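Local coordinates for protein 4-hydroxybutyrate CoA-transferase (Porphyromonas gingivalis, PDB 3D3U) that probably transfers coenzyme A between acyl-CoA thioesters and small carboxylic acids such as acetate or 4-hydroxybutyrate, at residues 9-14 with 177-182; 124-129 with 156-161; 224-229 with 249-254. All coordinates share one frame; numbering follows the deposited sequence.

Interaction 1 of 3, residues 9-14 with 177-182; sequences QRVCSA and IIEVDE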
# COMPACT_ATOMS: atom_id res chain seq x y z
N GLN A 9 21.20 21.74 -16.67
CA GLN A 9 21.64 21.05 -17.89
C GLN A 9 20.80 19.77 -18.29
O GLN A 9 21.00 19.20 -19.41
CB GLN A 9 23.17 20.77 -17.84
CG GLN A 9 23.75 19.73 -18.88
CD GLN A 9 24.83 18.71 -18.26
OE1 GLN A 9 25.93 19.16 -17.84
NE2 GLN A 9 24.50 17.37 -18.21
N ARG A 10 19.87 19.32 -17.42
CA ARG A 10 19.16 18.02 -17.59
C ARG A 10 17.65 18.20 -17.67
O ARG A 10 16.90 17.24 -17.83
CB ARG A 10 19.44 17.13 -16.37
CG ARG A 10 20.63 16.10 -16.47
CD ARG A 10 21.53 16.14 -15.22
NE ARG A 10 22.16 14.89 -14.86
CZ ARG A 10 23.28 14.45 -15.38
NH1 ARG A 10 23.96 15.11 -16.34
NH2 ARG A 10 23.73 13.31 -14.95
N VAL A 11 17.21 19.44 -17.47
CA VAL A 11 15.77 19.78 -17.68
C VAL A 11 15.31 19.82 -19.20
O VAL A 11 16.03 20.35 -20.04
CB VAL A 11 15.29 21.02 -16.83
CG1 VAL A 11 16.28 21.99 -16.84
CG2 VAL A 11 14.07 21.63 -17.35
N CYS A 12 14.16 19.17 -19.50
CA CYS A 12 13.52 19.15 -20.81
C CYS A 12 12.01 19.11 -20.63
O CYS A 12 11.50 19.30 -19.54
CB CYS A 12 14.01 17.98 -21.68
SG CYS A 12 14.11 16.41 -20.79
N SER A 13 11.30 18.92 -21.73
CA SER A 13 9.86 18.79 -21.71
C SER A 13 9.64 17.34 -21.54
O SER A 13 10.49 16.53 -21.84
CB SER A 13 9.24 19.18 -23.09
OG SER A 13 9.59 18.25 -24.11
N ALA A 14 8.44 17.02 -21.15
CA ALA A 14 8.07 15.66 -21.10
C ALA A 14 8.39 15.03 -22.47
O ALA A 14 9.03 13.95 -22.54
CB ALA A 14 6.63 15.55 -20.76
N ILE A 177 14.84 15.82 -16.45
CA ILE A 177 13.98 16.35 -15.41
C ILE A 177 12.93 17.12 -16.11
O ILE A 177 13.24 17.94 -16.95
CB ILE A 177 14.78 17.33 -14.49
CG1 ILE A 177 15.74 16.58 -13.62
CG2 ILE A 177 13.86 18.24 -13.59
CD1 ILE A 177 16.70 17.51 -13.18
N ILE A 178 11.70 16.89 -15.72
CA ILE A 178 10.59 17.54 -16.35
C ILE A 178 9.97 18.36 -15.25
O ILE A 178 9.10 17.87 -14.52
CB ILE A 178 9.64 16.49 -16.80
CG1 ILE A 178 10.32 15.67 -17.86
CG2 ILE A 178 8.48 17.07 -17.45
CD1 ILE A 178 9.84 14.23 -17.98
N GLU A 179 10.42 19.61 -15.08
CA GLU A 179 9.84 20.41 -13.98
C GLU A 179 8.38 20.63 -14.19
O GLU A 179 8.00 21.14 -15.19
CB GLU A 179 10.48 21.77 -13.68
CG GLU A 179 11.42 22.37 -14.64
CD GLU A 179 12.43 23.15 -13.82
OE1 GLU A 179 13.34 23.80 -14.38
OE2 GLU A 179 12.29 23.10 -12.58
N VAL A 180 7.56 20.21 -13.23
CA VAL A 180 6.22 20.64 -13.27
C VAL A 180 5.62 21.05 -12.00
O VAL A 180 6.24 21.06 -10.94
CB VAL A 180 5.32 19.64 -14.00
CG1 VAL A 180 5.49 19.90 -15.57
CG2 VAL A 180 5.53 18.18 -13.57
N ASP A 181 4.40 21.48 -12.19
CA ASP A 181 3.54 21.94 -11.16
C ASP A 181 2.03 21.59 -11.40
O ASP A 181 1.41 21.93 -12.46
CB ASP A 181 3.75 23.41 -10.96
CG ASP A 181 3.05 23.86 -9.75
OD1 ASP A 181 2.25 23.03 -9.25
OD2 ASP A 181 3.21 24.96 -9.21
N GLU A 182 1.49 20.82 -10.44
CA GLU A 182 0.24 20.08 -10.64
C GLU A 182 -0.07 19.27 -9.37
O GLU A 182 0.79 18.56 -8.85
CB GLU A 182 0.24 19.24 -11.95
CG GLU A 182 -0.43 19.91 -13.17
CD GLU A 182 -1.59 19.06 -13.90
OE1 GLU A 182 -1.53 17.75 -14.06
OE2 GLU A 182 -2.59 19.73 -14.39
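Val11 lies across the backbone of Ile177, held between two hydrogen bonds made by the flanking residues. Ile177 N donates to Arg10 O at 2.9 Å from above the carbonyl plane, whereas Cys12 N reaches Ile177 O at 3.0 Å, close to the line of that C=O bond. The CA of Val11 adds a CA-H...O contact to the same Ile177 O at 3.2 Å, so this oxygen is approached by two neighbouring residues. A chi1 of 41°, measured to CG1, leaves Val11 CG2 anti to the backbone N, which sets this methyl beside Glu179. The two side chains cross obliquely, and Val11 CG2 stands 3.8 Å from Glu179 OE1. This carboxylate is bound mainly from helix 4-10, through a hydrogen bond to Tyr7 and a salt bridge to Arg8. Farther along, Ile178 sets its CG2 methyl alongside Ala14, 4.1 Å from the Ala14 CB. Ser13, just before Ala14, caps the start of helix 14-21, and its CB points away from 177-182. Ile178 and Val180 pair by backbone hydrogen bonds with strand 151-157, so the linker from helix 4-10 bridges the outer edge of strand 176-180, an arrangement that belongs to the margin of a parallel, Rossmann-like sheet.

Interaction 2 of 3, residues 124-129 with 156-161; sequences VSTPNE and VNKQMP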
# COMPACT_ATOMS: atom_id res chain seq x y z
N VAL A 124 9.17 12.86 -8.48
CA VAL A 124 9.57 13.36 -7.14
C VAL A 124 9.20 14.77 -6.85
O VAL A 124 8.54 15.43 -7.68
CB VAL A 124 11.04 13.34 -7.01
CG1 VAL A 124 11.48 11.88 -7.08
CG2 VAL A 124 11.67 14.13 -8.23
N SER A 125 9.72 15.25 -5.72
CA SER A 125 9.47 16.61 -5.21
C SER A 125 10.64 17.57 -5.49
O SER A 125 11.75 17.16 -5.94
CB SER A 125 9.42 16.54 -3.73
OG SER A 125 10.74 16.86 -3.24
N THR A 126 10.45 18.86 -5.17
CA THR A 126 11.57 19.79 -5.36
C THR A 126 12.72 19.46 -4.40
O THR A 126 12.49 19.24 -3.21
CB THR A 126 11.14 21.22 -5.20
OG1 THR A 126 10.16 21.35 -4.16
CG2 THR A 126 10.39 21.67 -6.43
N PRO A 127 13.96 19.44 -4.93
CA PRO A 127 15.17 19.14 -4.15
C PRO A 127 15.45 20.22 -3.19
O PRO A 127 14.90 21.30 -3.28
CB PRO A 127 16.31 19.19 -5.16
CG PRO A 127 15.82 20.06 -6.28
CD PRO A 127 14.27 19.84 -6.31
N ASN A 128 16.32 19.90 -2.25
CA ASN A 128 16.43 20.67 -1.03
C ASN A 128 17.80 21.30 -1.20
O ASN A 128 18.38 21.23 -2.27
CB ASN A 128 16.38 19.74 0.18
CG ASN A 128 17.66 18.94 0.32
OD1 ASN A 128 18.69 19.34 -0.18
ND2 ASN A 128 17.60 17.83 1.02
N GLU A 129 18.34 21.88 -0.12
CA GLU A 129 19.51 22.77 -0.25
C GLU A 129 20.77 22.02 -0.74
O GLU A 129 21.74 22.65 -1.23
CB GLU A 129 19.75 23.43 1.09
CG GLU A 129 20.64 24.63 1.03
CD GLU A 129 21.03 25.09 2.43
OE1 GLU A 129 21.85 26.07 2.54
OE2 GLU A 129 20.52 24.46 3.41
N VAL A 156 9.70 16.60 -11.84
CA VAL A 156 9.90 17.38 -10.60
C VAL A 156 8.68 18.23 -10.16
O VAL A 156 8.31 19.22 -10.79
CB VAL A 156 11.20 18.17 -10.66
CG1 VAL A 156 11.31 19.10 -9.42
CG2 VAL A 156 12.36 17.18 -10.77
N ASN A 157 8.02 17.80 -9.10
CA ASN A 157 6.78 18.41 -8.86
C ASN A 157 6.84 19.35 -7.66
O ASN A 157 7.20 18.97 -6.50
CB ASN A 157 5.71 17.37 -8.77
CG ASN A 157 4.34 17.97 -8.91
OD1 ASN A 157 4.17 19.21 -8.78
ND2 ASN A 157 3.34 17.12 -9.13
N LYS A 158 6.55 20.62 -8.00
CA LYS A 158 6.47 21.71 -7.01
C LYS A 158 5.38 21.44 -5.97
O LYS A 158 5.48 21.90 -4.86
CB LYS A 158 6.41 23.13 -7.65
CG LYS A 158 7.86 23.59 -8.00
CD LYS A 158 8.13 25.10 -8.32
CE LYS A 158 9.60 25.33 -8.90
NZ LYS A 158 10.09 24.10 -9.70
N GLN A 159 4.38 20.61 -6.34
CA GLN A 159 3.34 20.19 -5.43
C GLN A 159 3.66 18.88 -4.64
O GLN A 159 3.02 18.62 -3.60
CB GLN A 159 2.04 19.96 -6.22
CG GLN A 159 0.82 20.69 -5.72
CD GLN A 159 0.57 21.83 -6.62
OE1 GLN A 159 -0.58 22.12 -7.04
NE2 GLN A 159 1.68 22.47 -7.03
N MET A 160 4.59 18.04 -5.12
CA MET A 160 4.89 16.74 -4.42
C MET A 160 5.46 17.07 -3.06
O MET A 160 6.45 17.79 -3.02
CB MET A 160 5.92 15.86 -5.18
CG MET A 160 6.25 14.55 -4.45
SD MET A 160 4.76 13.44 -4.23
CE MET A 160 4.39 12.92 -5.86
N PRO A 161 4.88 16.59 -1.97
CA PRO A 161 5.44 16.77 -0.63
C PRO A 161 6.80 16.12 -0.38
O PRO A 161 7.16 15.15 -1.03
CB PRO A 161 4.40 16.06 0.28
CG PRO A 161 3.66 15.28 -0.55
CD PRO A 161 3.62 15.85 -1.90
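Met160 lays the first half of its side chain over the end of the neighbouring strand, across Val124 and Ser125. Met160 CB sits 3.6 Å from Ser125 CA and equally near Val124 O. Met160 CG, anti to the backbone N (chi1 179°), continues over the peptide that joins the two residues, 3.8 Å from Ser125 N. Bends at chi2 and chi3 then carry SD and CE away from 124-129, and the side chain also packs on Ile184. The main chain of Met160 takes part too, because its carbonyl O faces Ser125 CB.

Strands 119-125 and 151-157 are parallel neighbours in the N-terminal sheet, and helix 142-148 lies between them in sequence, as expected of a beta-alpha-beta crossover in a Rossmann-like domain. Their pairing is loose here, near the C-terminal ends, but Asn157 N still donates to Val124 O at 2.8 Å with an N-H...O angle of 159°. On the sheet face that carries them, Val124 and Val156 meet at a slant, Val124 CG2 against Val156 CG2 at 4.0 Å. Val156 CG1 meets the CG2 methyl of Thr126 at a similar separation. That methyl also lies beside Lys158 CG, the two side chains crossing at about a right angle.

The chain turns after the strand through an Asx turn: Asn157 OD1 accepts from Gln159 N at 2.8 Å, the donor standing above the amide plane, and Met160 N bonds back to Asn157 O. Asn157 ND2 donates to Glu182 O, in the loop just past strand 176-180. On the opposing segment Ser125 OG donates to Thr126 O at 3.0 Å, an internal bond made from above the carbonyl plane rather than at a lone pair.

Interaction 3 of 3, residues 224-229 with 249-254; sequences VLRALE and IRKGII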
# COMPACT_ATOMS: atom_id res chain seq x y z
N VAL A 224 -11.91 1.22 12.08
CA VAL A 224 -11.12 0.66 13.16
C VAL A 224 -10.57 1.80 13.93
O VAL A 224 -10.58 1.77 15.15
CB VAL A 224 -9.87 -0.01 12.73
CG1 VAL A 224 -9.19 -0.62 13.95
CG2 VAL A 224 -10.14 -1.01 11.71
N LEU A 225 -10.04 2.79 13.21
CA LEU A 225 -9.46 3.94 13.85
C LEU A 225 -10.54 4.74 14.58
O LEU A 225 -10.26 5.26 15.63
CB LEU A 225 -8.85 4.79 12.79
CG LEU A 225 -7.38 4.84 12.45
CD1 LEU A 225 -6.77 3.51 12.89
CD2 LEU A 225 -7.49 5.11 10.95
N ARG A 226 -11.78 4.80 14.06
CA ARG A 226 -12.90 5.37 14.84
C ARG A 226 -13.07 4.65 16.15
O ARG A 226 -13.10 5.29 17.20
CB ARG A 226 -14.22 5.44 14.08
CG ARG A 226 -14.44 6.69 13.19
CD ARG A 226 -14.03 8.07 13.79
NE ARG A 226 -14.09 9.04 12.69
CZ ARG A 226 -13.79 10.38 12.69
NH1 ARG A 226 -13.33 11.05 13.76
NH2 ARG A 226 -13.97 11.05 11.56
N ALA A 227 -13.10 3.30 16.15
CA ALA A 227 -13.21 2.50 17.42
C ALA A 227 -12.03 2.75 18.39
O ALA A 227 -12.06 2.34 19.54
CB ALA A 227 -13.34 0.98 17.08
N LEU A 228 -10.95 3.38 17.96
CA LEU A 228 -9.75 3.38 18.85
C LEU A 228 -9.54 4.77 19.52
O LEU A 228 -8.45 5.07 20.03
CB LEU A 228 -8.49 2.93 18.06
CG LEU A 228 -8.48 1.47 17.55
CD1 LEU A 228 -7.86 1.35 16.23
CD2 LEU A 228 -7.85 0.46 18.49
N GLU A 229 -10.58 5.61 19.43
CA GLU A 229 -10.45 6.95 19.95
C GLU A 229 -10.27 6.98 21.49
O GLU A 229 -9.71 7.95 22.01
CB GLU A 229 -11.55 7.92 19.42
CG GLU A 229 -11.69 7.97 17.89
CD GLU A 229 -12.38 9.22 17.38
OE1 GLU A 229 -12.37 9.50 16.13
OE2 GLU A 229 -12.88 9.97 18.24
N ILE A 249 -3.23 10.99 14.52
CA ILE A 249 -1.99 11.57 14.91
C ILE A 249 -2.40 12.87 15.52
O ILE A 249 -2.06 13.14 16.65
CB ILE A 249 -1.05 11.77 13.77
CG1 ILE A 249 -0.62 10.40 13.25
CG2 ILE A 249 0.14 12.69 14.26
CD1 ILE A 249 0.17 10.42 11.98
N ARG A 250 -3.21 13.61 14.77
CA ARG A 250 -3.84 14.84 15.23
C ARG A 250 -4.48 14.77 16.63
O ARG A 250 -4.21 15.62 17.45
CB ARG A 250 -4.89 15.28 14.23
CG ARG A 250 -4.72 16.66 13.83
CD ARG A 250 -3.89 16.81 12.63
NE ARG A 250 -4.70 17.11 11.47
CZ ARG A 250 -4.40 18.04 10.56
NH1 ARG A 250 -3.28 18.79 10.67
NH2 ARG A 250 -5.24 18.22 9.53
N LYS A 251 -5.31 13.77 16.94
CA LYS A 251 -5.98 13.73 18.25
C LYS A 251 -5.00 13.35 19.33
O LYS A 251 -5.36 13.33 20.46
CB LYS A 251 -7.16 12.75 18.24
CG LYS A 251 -8.38 13.11 17.36
CD LYS A 251 -9.10 11.83 16.84
CE LYS A 251 -10.64 11.88 16.84
NZ LYS A 251 -11.14 13.12 16.20
N GLY A 252 -3.77 13.02 19.02
CA GLY A 252 -2.85 12.57 20.11
C GLY A 252 -2.74 11.04 20.33
O GLY A 252 -1.84 10.56 21.01
N ILE A 253 -3.65 10.27 19.73
CA ILE A 253 -3.62 8.82 19.82
C ILE A 253 -2.49 8.13 19.08
O ILE A 253 -1.85 7.26 19.66
CB ILE A 253 -4.98 8.27 19.43
CG1 ILE A 253 -6.05 8.89 20.34
CG2 ILE A 253 -5.05 6.78 19.57
CD1 ILE A 253 -5.75 8.91 21.96
N ILE A 254 -2.19 8.47 17.84
CA ILE A 254 -0.99 7.81 17.22
C ILE A 254 0.27 8.56 17.55
O ILE A 254 0.36 9.72 17.19
CB ILE A 254 -1.14 7.69 15.72
CG1 ILE A 254 -1.92 6.42 15.42
CG2 ILE A 254 0.15 7.48 15.08
CD1 ILE A 254 -2.99 6.60 14.54
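Glu229 and Lys251 meet at a slant in a salt-bridge network where helices 219-226 and 243-251, which flank strand 235-237 in sequence in the second alpha/beta domain, come to their ends. Lys251 passes its CE beside the carboxylate, and Lys251 NZ beyond it keeps a long salt bridge of 3.8 Å to Glu229 OE1. The same oxygen is gripped more firmly from its own segment: Arg226 NH1 donates to Glu229 OE1 at 3.0 Å with an N-H...O angle of 163°, and the oxygen lies in the guanidinium plane. The two cations thus converge on one carboxylate oxygen, which probably offsets their proximity. Next to these charged groups, Ile253 directs its CB toward the other segment, setting Ile253 CG2 3.8 Å from Leu228 O and CD1 4.1 Å from Glu229 O.

Backbone turns position these groups. A type I turn from Arg226 to Glu229 brings the glutamate round to the arginine, while Glu229, extended beyond CG, spans the gap to Lys251. Leu225 and Glu229 also touch Met248, and Ile253 pairs through its backbone with Leu234. Gly252 takes a positive phi of 95° as the chain leaves helix 243-251, and Gly252 N still donates to Ile249 O at 2.9 Å.

In the fold
From the N terminus, the linker after helix 4-10 opens the loop that interaction 1 closes 163 residues later at strand 176-180, an edge strand of the six-stranded parallel sheet. Interaction 2 is nested inside that loop, closing the shorter excursion between strands 119-125 and 151-157. Strand 151-157 adjoins 176-180, so the two contacts touch, their centres 12 Å apart, and together tie the N-terminal linker through the margin toward the middle of the sheet. Interaction 3 follows in series, joining the ends of two helices that precede and follow strand 235-237 of the second sheet. Its centre lies 40 Å from that of interaction 1 and 30 Å from that of interaction 2.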